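Local coordinates for putative secreted cellulose binding protein (Streptomyces coelicolor, PDB 4OY7), which cleaves glycosidic bonds in cellulose oxidatively with a single copper ion, as the catalytic AA10 lytic polysaccharide monooxygenase domain of a longer secreted protein, at residues Q15-T20 against D26-A31; V50-A55 against A60-D65; A71-R74 against F79-Y82; V102-W107 against G112-Y117; F173-R178 against N184-S189. One frame throughout, in Å; residues are numbered along the deposited sequence.

Contact 1: Q15-T20 against D26-A31; sequences QLDAKT and DPTNPA
Asp17, near the end of helix 10-18, reaches across to the backbone of Thr28 and Asn29 just ahead of helix 30-39, in a helix-loop-helix corner where Asn29 is the N-cap of the second helix. Two main-chain N-H groups share one carboxylate oxygen: Asn29 N gives Asp17 OD1 a nearly straight bond of 2.9 Å (170°), and Thr28 N a more bent one of 2.9 Å (135°). Both come in on the syn side but from opposite faces of the carboxylate plane, so OD1 is gripped between them. With CG anti to the backbone N (chi1 -173°), the carboxylate extends outward to these donors. Thr28 OG1 adds only a weak bond to Asp17 OD2. Apolar contact is modest: the methyl of Ala18 lies 3.8 Å from Pro27 CD, and Pro27 also rests on Leu36 of helix 30-39. The Asn29 side chain turns from the contact, its ND2 bonded to Asp88 O and its OD1 to Cys32 N. Cys32 is also joined by a disulfide to Cys14 of the first helix, a covalent tie beside the polar one. A backbone bond closes the loop: Asp26 N donates to Ala18 O at 2.9 Å.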
# COMPACT_ATOMS: atom_id res chain seq x y z
N GLN A 15 -7.15 5.30 -7.44
CA GLN A 15 -7.51 4.99 -8.81
C GLN A 15 -8.95 4.48 -8.90
O GLN A 15 -9.64 4.80 -9.87
CB GLN A 15 -6.48 4.07 -9.46
CG GLN A 15 -6.56 2.60 -9.09
CD GLN A 15 -7.48 1.80 -10.00
OE1 GLN A 15 -7.67 2.12 -11.15
NE2 GLN A 15 -8.01 0.71 -9.47
N LEU A 16 -9.43 3.73 -7.90
CA LEU A 16 -10.85 3.34 -7.86
C LEU A 16 -11.74 4.54 -7.71
O LEU A 16 -12.77 4.60 -8.35
CB LEU A 16 -11.17 2.38 -6.72
CG LEU A 16 -10.61 0.98 -6.84
CD1 LEU A 16 -10.98 0.24 -5.55
CD2 LEU A 16 -11.08 0.23 -8.08
N ASP A 17 -11.35 5.48 -6.86
CA ASP A 17 -12.09 6.73 -6.68
C ASP A 17 -12.13 7.60 -7.94
O ASP A 17 -13.08 8.34 -8.14
CB ASP A 17 -11.47 7.53 -5.52
CG ASP A 17 -12.26 8.75 -5.16
OD1 ASP A 17 -11.70 9.87 -5.22
OD2 ASP A 17 -13.44 8.58 -4.80
N ALA A 18 -11.10 7.51 -8.78
CA ALA A 18 -10.99 8.39 -9.94
C ALA A 18 -11.54 7.77 -11.22
O ALA A 18 -11.77 8.47 -12.20
CB ALA A 18 -9.55 8.82 -10.16
N LYS A 19 -11.77 6.47 -11.20
CA LYS A 19 -12.05 5.70 -12.41
C LYS A 19 -13.32 6.14 -13.13
O LYS A 19 -14.36 6.29 -12.51
CB LYS A 19 -12.16 4.21 -12.06
CG LYS A 19 -12.26 3.29 -13.27
CD LYS A 19 -11.47 2.01 -13.05
CE LYS A 19 -11.94 1.26 -11.81
NZ LYS A 19 -11.26 -0.07 -11.74
N THR A 20 -13.22 6.35 -14.44
CA THR A 20 -14.39 6.65 -15.26
C THR A 20 -14.39 5.71 -16.44
O THR A 20 -13.37 5.11 -16.76
CB THR A 20 -14.39 8.09 -15.80
OG1 THR A 20 -13.37 8.22 -16.81
CG2 THR A 20 -14.16 9.10 -14.70
N ASP A 26 -11.15 11.27 -12.44
CA ASP A 26 -11.92 12.32 -11.75
C ASP A 26 -12.19 11.97 -10.29
O ASP A 26 -13.27 11.53 -9.94
CB ASP A 26 -13.23 12.56 -12.46
CG ASP A 26 -13.97 13.76 -11.92
OD1 ASP A 26 -13.30 14.78 -11.62
OD2 ASP A 26 -15.21 13.70 -11.81
N PRO A 27 -11.18 12.15 -9.44
CA PRO A 27 -11.35 11.80 -8.02
C PRO A 27 -12.25 12.78 -7.31
O PRO A 27 -12.29 13.96 -7.67
CB PRO A 27 -9.93 11.89 -7.46
CG PRO A 27 -9.15 12.72 -8.40
CD PRO A 27 -9.81 12.62 -9.74
N THR A 28 -12.98 12.29 -6.31
CA THR A 28 -13.75 13.16 -5.43
C THR A 28 -13.11 13.26 -4.05
O THR A 28 -13.35 14.20 -3.32
CB THR A 28 -15.22 12.73 -5.32
OG1 THR A 28 -15.30 11.39 -4.87
CG2 THR A 28 -15.91 12.83 -6.67
N ASN A 29 -12.29 12.28 -3.69
CA ASN A 29 -11.61 12.34 -2.41
C ASN A 29 -10.54 13.43 -2.46
O ASN A 29 -9.76 13.52 -3.41
CB ASN A 29 -11.00 10.99 -2.03
CG ASN A 29 -10.12 11.08 -0.79
OD1 ASN A 29 -8.98 11.50 -0.87
ND2 ASN A 29 -10.65 10.67 0.35
N PRO A 30 -10.50 14.30 -1.45
CA PRO A 30 -9.61 15.46 -1.59
C PRO A 30 -8.12 15.16 -1.55
O PRO A 30 -7.34 15.85 -2.19
CB PRO A 30 -10.02 16.37 -0.40
CG PRO A 30 -10.82 15.49 0.50
CD PRO A 30 -11.48 14.47 -0.37
N ALA A 31 -7.71 14.16 -0.78
CA ALA A 31 -6.32 13.74 -0.77
C ALA A 31 -5.94 13.13 -2.15
O ALA A 31 -4.86 13.35 -2.65
CB ALA A 31 -6.04 12.76 0.36

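Contact 2: V50-A55 against A60-D65; sequences VLDSNA and AGYVPD
The Tyr62 ring meets Asp52 at its edge, where carboxylate OD1 lies near the ring plane, while Ala55 CA and Asn54 O approach obliquely. Carboxylate and ring are nearly coplanar, their planes 21° apart, and the two side chains come from opposite directions. Tyr62 OH donates to Asp52 OD1 at 2.6 Å and meets the syn lone pair of that oxygen, on the side of OD2. Both side chains reach out with CG anti to the backbone N (chi1 174° for Asp52, 172° for Tyr62), which lets them span backbones whose nearest CA atoms, those of Ala55 and Tyr62, are 7.9 Å apart. Ala55 packs beside the ring, its CA 3.6 Å and its CB 4.0 Å from Tyr62 CE2. Asp52 OD2 is used within its own segment: Asn54 N reaches it at 3.0 Å from well above the carboxylate plane. Replacing Asp52 by an alanine would probably leave the Tyr62 hydroxyl without its acceptor and Asn54 N without its side-chain partner, freeing both the ring and the turn to shift. Arg58 and Arg74 each make a cation-pi contact with Tyr62, and Arg74 NH1 also bonds to Tyr62 O; two positive charges lie against the ring and may favour the ionised form of the nearby carboxylate. The Asp52 side chain is about 12 Å from the bound copper ion. Asp52 to Ala55 forms a type I beta turn, and the Asp52 OD2 bond from Asn54 N adds an Asx turn at its start, with the tyrosine held on the other carboxylate oxygen.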
# COMPACT_ATOMS: atom_id res chain seq x y z
N VAL A 50 4.65 0.85 -7.79
CA VAL A 50 5.38 1.53 -6.73
C VAL A 50 6.59 0.67 -6.32
O VAL A 50 6.52 -0.12 -5.36
CB VAL A 50 4.49 1.84 -5.51
CG1 VAL A 50 5.23 2.79 -4.59
CG2 VAL A 50 3.20 2.50 -5.95
N LEU A 51 7.69 0.82 -7.03
CA LEU A 51 8.77 -0.13 -7.01
C LEU A 51 10.12 0.55 -6.91
O LEU A 51 10.29 1.71 -7.27
CB LEU A 51 8.68 -1.04 -8.25
CG LEU A 51 8.97 -0.39 -9.62
CD1 LEU A 51 10.43 -0.44 -10.02
CD2 LEU A 51 8.16 -1.12 -10.69
N ASP A 52 11.09 -0.18 -6.36
CA ASP A 52 12.49 0.23 -6.38
C ASP A 52 13.22 -1.00 -6.94
O ASP A 52 13.22 -2.06 -6.30
CB ASP A 52 12.99 0.56 -4.97
CG ASP A 52 14.48 0.86 -4.89
OD1 ASP A 52 14.94 1.15 -3.76
OD2 ASP A 52 15.18 0.85 -5.93
N SER A 53 13.82 -0.83 -8.11
CA SER A 53 14.59 -1.90 -8.77
C SER A 53 15.77 -2.45 -7.97
O SER A 53 16.24 -3.55 -8.27
CB SER A 53 15.19 -1.40 -10.10
OG SER A 53 14.18 -0.82 -10.87
N ASN A 54 16.26 -1.68 -7.00
CA ASN A 54 17.49 -2.01 -6.28
C ASN A 54 17.33 -2.15 -4.78
O ASN A 54 18.33 -2.20 -4.05
CB ASN A 54 18.54 -0.93 -6.58
CG ASN A 54 18.94 -0.93 -8.02
OD1 ASN A 54 19.61 -1.87 -8.50
ND2 ASN A 54 18.53 0.09 -8.75
N ALA A 55 16.10 -2.20 -4.28
CA ALA A 55 15.93 -2.26 -2.84
C ALA A 55 16.53 -3.51 -2.21
O ALA A 55 17.16 -3.45 -1.17
CB ALA A 55 14.47 -2.14 -2.49
N ALA A 60 14.93 0.18 6.71
CA ALA A 60 15.55 1.28 7.48
C ALA A 60 17.02 1.47 7.17
O ALA A 60 17.79 0.51 7.14
CB ALA A 60 15.37 1.07 8.98
N GLY A 61 17.43 2.72 6.95
CA GLY A 61 18.79 3.06 6.62
C GLY A 61 18.99 3.18 5.12
O GLY A 61 20.01 3.74 4.69
N TYR A 62 18.04 2.65 4.34
CA TYR A 62 18.06 2.72 2.87
C TYR A 62 16.84 3.48 2.27
O TYR A 62 17.02 4.34 1.41
CB TYR A 62 18.16 1.31 2.28
CG TYR A 62 17.99 1.32 0.79
CD1 TYR A 62 18.96 1.90 -0.02
CD2 TYR A 62 16.84 0.83 0.20
CE1 TYR A 62 18.80 1.96 -1.39
CE2 TYR A 62 16.66 0.88 -1.16
CZ TYR A 62 17.65 1.46 -1.95
OH TYR A 62 17.50 1.51 -3.31
N VAL A 63 15.62 3.11 2.67
CA VAL A 63 14.37 3.83 2.28
C VAL A 63 14.18 4.94 3.31
O VAL A 63 14.00 4.66 4.49
CB VAL A 63 13.14 2.86 2.20
CG1 VAL A 63 11.86 3.53 1.71
CG2 VAL A 63 13.47 1.68 1.30
N PRO A 64 14.27 6.21 2.88
CA PRO A 64 14.23 7.27 3.89
C PRO A 64 12.89 7.37 4.60
O PRO A 64 11.87 7.08 3.99
CB PRO A 64 14.53 8.54 3.08
CG PRO A 64 15.34 8.04 1.93
CD PRO A 64 14.71 6.72 1.57
N ASP A 65 12.91 7.74 5.89
CA ASP A 65 11.66 8.02 6.60
C ASP A 65 10.84 9.00 5.79
O ASP A 65 11.39 9.89 5.15
CB ASP A 65 11.87 8.57 8.01
CG ASP A 65 12.45 7.57 9.00
OD1 ASP A 65 12.26 6.36 8.83
OD2 ASP A 65 13.09 8.01 9.98

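Contact 3: A71-R74 against F79-Y82; sequences AGDR and FSAY
Asp73 and Ser80 bring together two loop segments that lie between strands 51-52 and 92-94, with no direct hydrogen bond across. The direct contact is a van der Waals one: Asp73 OD1 lies 3.5 Å from Ser80 CA and 3.6 Å from Ser80 CB. The carboxylate comes alongside the start of the 3-10 segment that begins at Ser80, its CG anti to the carbonyl carbon (chi1 -65°), which swings the group toward Ser80. Water-mediated bonds do the rest, one from each carboxylate oxygen. One water donates to Asp73 OD1 at 2.8 Å and accepts from Phe79 N at 2.9 Å. A second donates to Asp73 OD2 at 2.7 Å and lies 2.9 Å from Ser80 OG, whose anti placement relative to the backbone N carries the hydroxyl to it. Ser70 OG also hydrogen-bonds Asp73 OD1, tying that oxygen to its own loop. Behind the polar bridge, Phe79 packs on Val50, Ala43 and Thr11, and Tyr82 on helices 30-39 and 42-45. The chemistry is thus that of a hydrated joint: a carboxylate, probably ionised, addresses one main-chain N-H and one hydroxyl through solvent, so the two loop segments are coupled by two water bridges and little buried surface.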
# COMPACT_ATOMS: atom_id res chain seq x y z
N ALA A 71 8.16 4.14 -2.45
CA ALA A 71 9.39 3.34 -2.68
C ALA A 71 10.64 4.20 -2.65
O ALA A 71 11.57 4.02 -3.47
CB ALA A 71 9.29 2.59 -3.99
N GLY A 72 10.70 5.13 -1.73
CA GLY A 72 11.89 5.99 -1.59
C GLY A 72 12.08 6.97 -2.72
O GLY A 72 13.16 7.57 -2.87
N ASP A 73 11.01 7.21 -3.48
CA ASP A 73 11.05 8.04 -4.69
C ASP A 73 12.03 7.53 -5.73
O ASP A 73 12.60 8.29 -6.50
CB ASP A 73 11.28 9.52 -4.33
CG ASP A 73 10.12 10.10 -3.56
OD1 ASP A 73 8.94 9.91 -3.98
OD2 ASP A 73 10.35 10.69 -2.50
N ARG A 74 12.19 6.21 -5.76
CA ARG A 74 13.11 5.55 -6.70
C ARG A 74 12.43 4.80 -7.84
O ARG A 74 13.11 4.14 -8.62
CB ARG A 74 14.06 4.63 -5.93
CG ARG A 74 15.01 5.36 -5.00
CD ARG A 74 16.07 4.41 -4.49
NE ARG A 74 17.06 5.08 -3.65
CZ ARG A 74 17.09 5.10 -2.31
NH1 ARG A 74 16.17 4.50 -1.53
NH2 ARG A 74 18.10 5.75 -1.72
N PHE A 79 5.46 9.14 -7.53
CA PHE A 79 4.47 8.73 -6.52
C PHE A 79 4.65 9.55 -5.26
O PHE A 79 4.09 9.23 -4.22
CB PHE A 79 4.65 7.24 -6.15
CG PHE A 79 4.21 6.29 -7.23
CD1 PHE A 79 2.86 6.17 -7.59
CD2 PHE A 79 5.15 5.49 -7.87
CE1 PHE A 79 2.48 5.29 -8.60
CE2 PHE A 79 4.78 4.62 -8.88
CZ PHE A 79 3.44 4.51 -9.24
N SER A 80 5.39 10.65 -5.37
CA SER A 80 5.77 11.44 -4.21
C SER A 80 4.57 11.94 -3.39
O SER A 80 4.63 11.98 -2.16
CB SER A 80 6.68 12.61 -4.63
OG SER A 80 7.15 13.35 -3.51
N ALA A 81 3.50 12.29 -4.08
CA ALA A 81 2.29 12.82 -3.42
C ALA A 81 1.61 11.84 -2.48
O ALA A 81 0.90 12.25 -1.57
CB ALA A 81 1.28 13.36 -4.44
N TYR A 82 1.88 10.55 -2.68
CA TYR A 82 1.25 9.47 -1.92
C TYR A 82 1.93 9.30 -0.57
O TYR A 82 1.46 8.55 0.25
CB TYR A 82 1.17 8.18 -2.78
CG TYR A 82 0.32 8.45 -4.00
CD1 TYR A 82 -1.05 8.31 -3.96
CD2 TYR A 82 0.89 8.95 -5.17
CE1 TYR A 82 -1.84 8.61 -5.05
CE2 TYR A 82 0.10 9.26 -6.26
CZ TYR A 82 -1.27 9.10 -6.20
OH TYR A 82 -2.10 9.44 -7.26
O HOH W 1 8.23 9.24 -6.56
O HOH W 2 8.33 11.96 -1.28

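Contact 4: V102-W107 against G112-Y117; sequences VEYSNW and GDFRVY
Phe114 presents its ring edge to the face of Tyr104 in an edge-to-face (T-shaped) aromatic pair, with ring centroids 4.7 Å apart and planes at 58°. Phe114 CE2 is the leading atom: it stands 3.4 Å above the tyrosine plane, over the ring centre, so that all six ring carbons of Tyr104 lie within 3.9 Å of it. The closest is Tyr104 CD1, 3.5 Å from Phe114 CE2. The torsions bring the rings together across a wide backbone gap, the nearest CA atoms being those of Tyr104 and Phe114 at 9.3 Å. Tyr104 CG is anti to the backbone N (chi1 -165°), whereas Phe114 CG is anti to the carbonyl carbon (chi1 -65°). There is no hydrogen bond across the contact; dispersion and the attraction of the phenylalanine edge for the tyrosine face hold it. The pair belongs to a larger aromatic cluster: Trp176 stacks on Phe114 and meets Tyr104 more steeply, while Tyr156 and Trp158 of strand 155-161 add further rings. Strands 99-105 and 112-119 belong to different sheets, so the pair spans the core of the beta-sandwich typical of AA10 enzymes, with the Tyr104 side chain about 9 Å from the bound copper ion.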
# COMPACT_ATOMS: atom_id res chain seq x y z
N VAL A 102 -6.75 -10.69 3.15
CA VAL A 102 -5.89 -9.69 2.49
C VAL A 102 -5.74 -10.06 1.02
O VAL A 102 -5.69 -11.24 0.69
CB VAL A 102 -4.50 -9.62 3.17
CG1 VAL A 102 -3.52 -8.74 2.37
CG2 VAL A 102 -4.61 -9.14 4.61
N GLU A 103 -5.76 -9.04 0.14
CA GLU A 103 -5.61 -9.20 -1.31
C GLU A 103 -4.52 -8.27 -1.78
O GLU A 103 -4.50 -7.12 -1.35
CB GLU A 103 -6.93 -8.87 -2.04
CG GLU A 103 -8.00 -9.87 -1.64
CD GLU A 103 -9.23 -9.94 -2.55
OE1 GLU A 103 -9.28 -9.33 -3.63
OE2 GLU A 103 -10.18 -10.62 -2.18
N TYR A 104 -3.57 -8.79 -2.55
CA TYR A 104 -2.49 -7.99 -3.09
C TYR A 104 -2.41 -8.22 -4.58
O TYR A 104 -2.46 -9.37 -5.02
CB TYR A 104 -1.18 -8.34 -2.40
CG TYR A 104 -0.04 -7.36 -2.58
CD1 TYR A 104 0.63 -7.27 -3.80
CD2 TYR A 104 0.40 -6.56 -1.53
CE1 TYR A 104 1.66 -6.38 -3.99
CE2 TYR A 104 1.45 -5.69 -1.70
CZ TYR A 104 2.07 -5.60 -2.94
OH TYR A 104 3.12 -4.73 -3.12
N SER A 105 -2.37 -7.15 -5.38
CA SER A 105 -2.41 -7.28 -6.83
C SER A 105 -1.32 -8.18 -7.37
O SER A 105 -0.19 -8.08 -6.96
CB SER A 105 -2.27 -5.90 -7.48
OG SER A 105 -2.11 -6.00 -8.89
N ASN A 106 -1.68 -9.04 -8.32
CA ASN A 106 -0.67 -9.80 -9.08
C ASN A 106 -0.58 -9.29 -10.52
O ASN A 106 -0.56 -10.08 -11.46
CB ASN A 106 -0.95 -11.31 -9.07
CG ASN A 106 -2.25 -11.67 -9.75
OD1 ASN A 106 -3.00 -10.79 -10.15
ND2 ASN A 106 -2.52 -12.96 -9.86
N TRP A 107 -0.55 -7.96 -10.69
CA TRP A 107 -0.53 -7.41 -12.04
C TRP A 107 0.62 -8.00 -12.87
O TRP A 107 0.43 -8.33 -14.04
CB TRP A 107 -0.49 -5.86 -12.02
CG TRP A 107 -0.78 -5.27 -13.38
CD1 TRP A 107 0.12 -4.64 -14.21
CD2 TRP A 107 -2.02 -5.29 -14.10
NE1 TRP A 107 -0.50 -4.24 -15.37
CE2 TRP A 107 -1.81 -4.65 -15.34
CE3 TRP A 107 -3.30 -5.80 -13.82
CZ2 TRP A 107 -2.83 -4.50 -16.30
CZ3 TRP A 107 -4.31 -5.66 -14.78
CH2 TRP A 107 -4.06 -5.01 -16.00
N GLY A 112 8.42 -14.57 -3.80
CA GLY A 112 8.94 -13.75 -2.70
C GLY A 112 8.03 -13.68 -1.48
O GLY A 112 7.05 -14.46 -1.37
N ASP A 113 8.40 -12.78 -0.58
CA ASP A 113 7.73 -12.55 0.72
C ASP A 113 7.00 -11.24 0.71
O ASP A 113 7.51 -10.21 0.18
CB ASP A 113 8.75 -12.44 1.87
CG ASP A 113 9.44 -13.71 2.20
OD1 ASP A 113 9.02 -14.77 1.76
OD2 ASP A 113 10.44 -13.60 2.96
N PHE A 114 5.85 -11.21 1.37
CA PHE A 114 5.18 -9.99 1.72
C PHE A 114 5.41 -9.70 3.20
O PHE A 114 4.97 -10.46 4.08
CB PHE A 114 3.70 -10.13 1.42
CG PHE A 114 3.40 -10.29 -0.03
CD1 PHE A 114 3.35 -11.54 -0.62
CD2 PHE A 114 3.17 -9.17 -0.82
CE1 PHE A 114 3.08 -11.69 -1.98
CE2 PHE A 114 2.91 -9.31 -2.17
CZ PHE A 114 2.85 -10.56 -2.76
N ARG A 115 6.12 -8.60 3.46
CA ARG A 115 6.41 -8.17 4.84
C ARG A 115 5.37 -7.16 5.19
O ARG A 115 5.32 -6.09 4.56
CB ARG A 115 7.79 -7.55 4.91
CG ARG A 115 8.91 -8.53 4.64
CD ARG A 115 10.25 -7.88 4.53
NE ARG A 115 11.31 -8.80 4.13
CZ ARG A 115 12.55 -8.43 3.89
NH1 ARG A 115 12.93 -7.15 4.07
NH2 ARG A 115 13.45 -9.36 3.54
N VAL A 116 4.57 -7.49 6.20
CA VAL A 116 3.40 -6.70 6.56
C VAL A 116 3.62 -6.01 7.92
O VAL A 116 3.90 -6.67 8.92
CB VAL A 116 2.14 -7.58 6.61
CG1 VAL A 116 0.91 -6.75 7.01
CG2 VAL A 116 1.90 -8.33 5.27
N TYR A 117 3.46 -4.69 7.93
CA TYR A 117 3.70 -3.83 9.11
C TYR A 117 2.51 -2.98 9.49
O TYR A 117 1.75 -2.53 8.63
CB TYR A 117 4.89 -2.89 8.88
CG TYR A 117 6.19 -3.49 8.39
CD1 TYR A 117 6.35 -3.89 7.08
CD2 TYR A 117 7.27 -3.57 9.23
CE1 TYR A 117 7.58 -4.40 6.63
CE2 TYR A 117 8.50 -4.07 8.81
CZ TYR A 117 8.65 -4.47 7.49
OH TYR A 117 9.89 -4.99 7.11

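Contact 5: F173-R178 against N184-S189; sequences FMQWVR and NFFSCS
Trp176 and Phe185 lie side by side, pointing the same way, on one face of an antiparallel hairpin; their ring planes stand 41° apart, and Trp176 CE3 comes within 3.5 Å of Phe185 CD1. On the other face Gln175 and Phe186 also run alongside each other, the glutamine CG over the Phe186 ring in a CH-pi contact, 4.3 Å from its centroid. Gln175, its chain extended with CG anti to the backbone N (chi1 -166°), carries NE2 on to Asn184 OD1 at 3.0 Å, with the acceptor near its amide plane and the two amide planes 56° apart. Arg58 O takes a second bond from NE2, and Asn184 OD1 also accepts from Gly57 N. A leucine in place of Gln175 would probably cost Asn184 OD1 and Arg58 O their shared donor and leave the neighbouring loop less tightly held. Phe173 continues this face: its CZ is 3.7 Å from Phe186 CD2, and the sulfur of Cys188, disulfide-bonded to Cys69, lies at the edge of the Phe173 ring. Along the backbone, Met174 with Ser187 and Trp176 with Phe185 are hydrogen-bonded pairs, as in Met174 N to Ser187 O at 2.8 Å. One water links Arg178 O and Asn184 ND2, while the Arg178 guanidinium bridges to Glu183 and Asp180. The chemistry differs between faces: that of Trp176 and Phe185 is mainly apolar and brings Phe185 to about 3 Å from the copper ion, whereas the other combines aromatic rings with hydrogen bonds of the Gln175 and Asn184 amides that hold the loop at Gly57 and Arg58.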
# COMPACT_ATOMS: atom_id res chain seq x y z
N PHE A 173 1.66 -0.98 6.10
CA PHE A 173 2.71 -0.88 5.08
C PHE A 173 3.18 -2.27 4.73
O PHE A 173 3.39 -3.11 5.64
CB PHE A 173 3.92 -0.10 5.62
CG PHE A 173 5.15 -0.28 4.79
CD1 PHE A 173 5.24 0.29 3.51
CD2 PHE A 173 6.22 -1.00 5.27
CE1 PHE A 173 6.38 0.12 2.76
CE2 PHE A 173 7.36 -1.18 4.50
CZ PHE A 173 7.42 -0.65 3.22
N MET A 174 3.29 -2.55 3.43
CA MET A 174 3.81 -3.84 2.97
C MET A 174 4.96 -3.64 2.03
O MET A 174 4.95 -2.71 1.19
CB MET A 174 2.74 -4.67 2.28
CG MET A 174 1.42 -4.71 3.01
SD MET A 174 0.31 -5.91 2.24
CE MET A 174 -1.22 -5.40 3.01
N GLN A 175 5.96 -4.48 2.21
CA GLN A 175 7.11 -4.54 1.30
C GLN A 175 7.11 -5.93 0.69
O GLN A 175 7.15 -6.96 1.38
CB GLN A 175 8.42 -4.24 2.01
CG GLN A 175 9.56 -3.95 1.05
CD GLN A 175 10.82 -3.50 1.76
OE1 GLN A 175 10.76 -3.01 2.89
NE2 GLN A 175 11.97 -3.62 1.08
N TRP A 176 6.99 -5.95 -0.64
CA TRP A 176 7.00 -7.17 -1.40
C TRP A 176 8.43 -7.39 -1.85
O TRP A 176 8.94 -6.64 -2.69
CB TRP A 176 6.09 -7.05 -2.62
CG TRP A 176 5.91 -8.30 -3.42
CD1 TRP A 176 6.27 -9.59 -3.07
CD2 TRP A 176 5.28 -8.40 -4.70
NE1 TRP A 176 5.92 -10.46 -4.07
CE2 TRP A 176 5.31 -9.76 -5.08
CE3 TRP A 176 4.70 -7.46 -5.58
CZ2 TRP A 176 4.78 -10.20 -6.28
CZ3 TRP A 176 4.20 -7.89 -6.75
CH2 TRP A 176 4.22 -9.26 -7.10
N VAL A 177 9.06 -8.40 -1.28
CA VAL A 177 10.48 -8.68 -1.48
C VAL A 177 10.62 -9.88 -2.39
O VAL A 177 10.38 -11.03 -1.99
CB VAL A 177 11.17 -8.88 -0.12
CG1 VAL A 177 12.67 -9.13 -0.32
CG2 VAL A 177 10.88 -7.67 0.74
N ARG A 178 10.96 -9.62 -3.64
CA ARG A 178 11.17 -10.69 -4.60
C ARG A 178 12.33 -11.55 -4.17
O ARG A 178 13.32 -11.06 -3.63
CB ARG A 178 11.42 -10.13 -6.02
CG ARG A 178 10.16 -9.55 -6.66
CD ARG A 178 10.44 -8.97 -8.05
NE ARG A 178 10.88 -10.00 -8.99
CZ ARG A 178 11.18 -9.75 -10.27
NH1 ARG A 178 11.10 -8.53 -10.78
NH2 ARG A 178 11.62 -10.73 -11.05
N ASN A 184 11.75 -4.56 -5.45
CA ASN A 184 10.75 -4.71 -4.41
C ASN A 184 9.60 -3.70 -4.66
O ASN A 184 9.83 -2.64 -5.25
CB ASN A 184 11.35 -4.37 -3.03
CG ASN A 184 12.39 -5.35 -2.50
OD1 ASN A 184 12.89 -5.09 -1.39
ND2 ASN A 184 12.71 -6.45 -3.20
N PHE A 185 8.43 -3.99 -4.11
CA PHE A 185 7.24 -3.12 -4.19
C PHE A 185 6.86 -2.59 -2.80
O PHE A 185 7.10 -3.23 -1.79
CB PHE A 185 6.10 -3.88 -4.85
CG PHE A 185 6.40 -4.21 -6.28
CD1 PHE A 185 7.20 -5.28 -6.63
CD2 PHE A 185 6.00 -3.33 -7.26
CE1 PHE A 185 7.52 -5.51 -7.95
CE2 PHE A 185 6.31 -3.55 -8.58
CZ PHE A 185 7.09 -4.62 -8.92
N PHE A 186 6.24 -1.41 -2.78
CA PHE A 186 6.00 -0.69 -1.56
C PHE A 186 4.54 -0.26 -1.51
O PHE A 186 4.05 0.37 -2.44
CB PHE A 186 6.92 0.54 -1.49
CG PHE A 186 8.37 0.16 -1.30
CD1 PHE A 186 9.14 -0.26 -2.37
CD2 PHE A 186 8.97 0.18 -0.02
CE1 PHE A 186 10.45 -0.69 -2.20
CE2 PHE A 186 10.29 -0.25 0.14
CZ PHE A 186 11.02 -0.68 -0.95
N SER A 187 3.86 -0.67 -0.45
CA SER A 187 2.41 -0.49 -0.37
C SER A 187 1.97 0.12 0.93
O SER A 187 2.30 -0.41 1.97
CB SER A 187 1.73 -1.85 -0.51
OG SER A 187 0.32 -1.75 -0.41
N CYS A 188 1.13 1.16 0.86
CA CYS A 188 0.64 1.87 2.06
C CYS A 188 -0.86 1.94 2.06
O CYS A 188 -1.45 2.45 1.11
CB CYS A 188 1.17 3.28 2.07
SG CYS A 188 2.91 3.46 2.60
N SER A 189 -1.49 1.41 3.11
CA SER A 189 -2.94 1.35 3.20
C SER A 189 -3.42 2.05 4.48
O SER A 189 -3.10 1.66 5.59
CB SER A 189 -3.38 -0.11 3.24
OG SER A 189 -2.93 -0.81 2.10
O HOH W 3 14.75 -8.41 -3.26

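Contacts 4 and 5 form the buried core: their centres are about 7 Å apart, and strands 112-119 and 168-178 are neighbours in one sheet. Contact 4 is made of rings alone, whereas contact 5 adds a backbone ladder and hydrogen bonds between side-chain amides. Contact 2 borders that sheet through strand 51-52, which pairs with 184-193, and replaces packing with a buried aspartate holding a partly exposed tyrosine. It also touches contact 3, their centres about 10 Å apart; solvent bridges take over there. Contact 1 stands apart, its centre about 19 Å or more from the others, and joins two helices by carboxylate-to-backbone bonds. Polar chemistry thus prevails at the loops and helix ends, while aromatic rings gather among the strands.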